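Local coordinates for extracellular solute-binding protein family 5 (PDB 4ONY), which probably binds peptides or related solutes in the periplasm and delivers them to an ABC transporter for import into the cell, at residues Val364-Asp369 / Ala543-Asp548. Numbering follows the deposited sequence.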
loop_
_atom_site.group_PDB
_atom_site.type_symbol
_atom_site.label_atom_id
_atom_site.label_comp_id
_atom_site.label_asym_id
_atom_site.label_seq_id
_atom_site.Cartn_x
_atom_site.Cartn_y
_atom_site.Cartn_z
ATOM N N VAL A 364 7.180 -15.934 -8.463
ATOM C CA VAL A 364 8.542 -16.095 -9.007
ATOM C C VAL A 364 9.353 -17.139 -8.221
ATOM O O VAL A 364 9.366 -17.138 -7.008
ATOM C CB VAL A 364 9.243 -14.724 -9.034
ATOM C CG1 VAL A 364 10.699 -14.845 -9.473
ATOM C CG2 VAL A 364 8.478 -13.806 -9.971
ATOM N N GLY A 365 9.998 -18.068 -8.946
ATOM C CA GLY A 365 10.814 -19.104 -8.324
ATOM C C GLY A 365 9.980 -20.201 -7.660
ATOM O O GLY A 365 10.478 -20.988 -6.862
ATOM N N ARG A 366 8.693 -20.226 -7.957
ATOM C CA ARG A 366 7.782 -21.279 -7.453
ATOM C C ARG A 366 7.112 -21.982 -8.628
ATOM O O ARG A 366 6.428 -21.326 -9.441
ATOM C CB ARG A 366 6.715 -20.638 -6.587
ATOM C CG ARG A 366 7.272 -19.829 -5.434
ATOM C CD ARG A 366 6.174 -19.228 -4.621
ATOM N NE ARG A 366 6.757 -18.454 -3.544
ATOM C CZ ARG A 366 7.148 -18.961 -2.392
ATOM N NH1 ARG A 366 6.918 -20.257 -2.095
ATOM N NH2 ARG A 366 7.709 -18.172 -1.500
ATOM N N PRO A 367 7.274 -23.304 -8.738
ATOM C CA PRO A 367 6.411 -23.992 -9.706
ATOM C C PRO A 367 4.909 -23.847 -9.380
ATOM O O PRO A 367 4.518 -23.745 -8.219
ATOM C CB PRO A 367 6.850 -25.451 -9.596
ATOM C CG PRO A 367 7.343 -25.587 -8.192
ATOM C CD PRO A 367 7.919 -24.245 -7.796
ATOM N N ALA A 368 4.091 -23.734 -10.418
ATOM C CA ALA A 368 2.649 -23.608 -10.256
ATOM C C ALA A 368 2.109 -24.840 -9.456
ATOM O O ALA A 368 2.451 -25.972 -9.800
ATOM C CB ALA A 368 1.993 -23.522 -11.616
ATOM N N ASP A 369 1.304 -24.617 -8.418
ATOM C CA ASP A 369 0.710 -25.713 -7.642
ATOM C C ASP A 369 -0.530 -26.277 -8.345
ATOM O O ASP A 369 -0.916 -25.797 -9.447
ATOM C CB ASP A 369 0.422 -25.263 -6.186
ATOM C CG ASP A 369 -0.666 -24.201 -6.077
ATOM O OD1 ASP A 369 -1.582 -24.197 -6.908
ATOM O OD2 ASP A 369 -0.642 -23.408 -5.120
ATOM N N ALA A 543 -4.518 -18.426 -6.177
ATOM C CA ALA A 543 -5.169 -17.621 -7.224
ATOM C C ALA A 543 -4.375 -16.369 -7.542
ATOM O O ALA A 543 -4.277 -15.956 -8.699
ATOM C CB ALA A 543 -6.605 -17.271 -6.818
ATOM N N VAL A 544 -3.810 -15.737 -6.512
ATOM C CA VAL A 544 -3.027 -14.535 -6.732
ATOM C C VAL A 544 -1.736 -14.853 -7.488
ATOM O O VAL A 544 -1.329 -14.115 -8.388
ATOM C CB VAL A 544 -2.709 -13.785 -5.435
ATOM C CG1 VAL A 544 -1.871 -12.549 -5.734
ATOM C CG2 VAL A 544 -4.005 -13.313 -4.734
ATOM N N ARG A 545 -1.079 -15.924 -7.089
ATOM C CA ARG A 545 0.114 -16.341 -7.823
ATOM C C ARG A 545 -0.221 -16.580 -9.321
ATOM O O ARG A 545 0.567 -16.212 -10.206
ATOM C CB ARG A 545 0.719 -17.580 -7.191
ATOM C CG ARG A 545 1.415 -17.281 -5.856
ATOM C CD ARG A 545 2.061 -18.554 -5.307
ATOM N NE ARG A 545 2.698 -18.324 -4.020
ATOM C CZ ARG A 545 2.973 -19.270 -3.147
ATOM N NH1 ARG A 545 2.790 -20.545 -3.418
ATOM N NH2 ARG A 545 3.522 -18.935 -2.007
ATOM N N ALA A 546 -1.377 -17.183 -9.587
ATOM C CA ALA A 546 -1.766 -17.449 -10.959
ATOM C C ALA A 546 -1.970 -16.137 -11.710
ATOM O O ALA A 546 -1.516 -16.018 -12.848
ATOM C CB ALA A 546 -3.031 -18.309 -11.004
ATOM N N LEU A 547 -2.581 -15.131 -11.054
ATOM C CA LEU A 547 -2.712 -13.794 -11.642
ATOM C C LEU A 547 -1.323 -13.246 -11.959
ATOM O O LEU A 547 -1.067 -12.789 -13.070
ATOM C CB LEU A 547 -3.495 -12.823 -10.738
ATOM C CG LEU A 547 -3.667 -11.375 -11.262
ATOM C CD1 LEU A 547 -4.322 -11.315 -12.637
ATOM C CD2 LEU A 547 -4.507 -10.537 -10.319
ATOM N N ASP A 548 -0.414 -13.339 -10.986
ATOM C CA ASP A 548 0.956 -12.876 -11.170
ATOM C C ASP A 548 1.583 -13.506 -12.419
ATOM O O ASP A 548 2.197 -12.812 -13.249
ATOM C CB ASP A 548 1.786 -13.166 -9.902
ATOM C CG ASP A 548 3.122 -12.458 -9.889
ATOM O OD1 ASP A 548 3.159 -11.275 -10.226
ATOM O OD2 ASP A 548 4.121 -13.053 -9.436
HETATM O O HOH W 1 1.553 -21.903 -5.761
#
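The irregular backbone of 364-369 runs roughly antiparallel to helix 537-553, from Val364 near Asp548 to Asp369 toward the Ala543 end, where Asp369 takes the N-cap position of the next helix. Arg366 and Arg545 stack through their guanidinium groups, nearly parallel at 9° with centres 4.2 Å apart. The overlap is offset: Arg366 CD sits over the middle of the Arg545 group, 3.5 Å from Arg545 CZ, while Arg545 NH2 lies above the rim of the Arg366 plane, 3.6 Å from Arg366 NE. Both side chains run extended from CG to NE, and a chi4 of -84° in Arg366 turns its guanidinium flat against that of Arg545. The pairing of like charges is probably eased by Gln360 O, which accepts from Arg545 NH2, and by the nearby Asp369 carboxylate. A water in the Arg545 plane accepts from Arg545 NH1 at 3.0 Å and gives a weak bond to Asp369 OD2, linking the two groups without direct contact. Asp369 OD2 also hydrogen-bonds Ser542 OG on helix 537-553, while Asp369 OD1 caps Glu372 N; Arg549 NH1 donates to Arg366 O. Asp548 OD2 comes only to 4.3 Å from Val364 N, its carboxylate being held by Ser354, Ser363 and Phe355 N. The contact thus joins the loop between strand 350-351 and helix 370-376 to helix 537-553, whose Ala543, Ala546 and Leu547 pack on helix 522-533, Ala546 also touching helix 370-376.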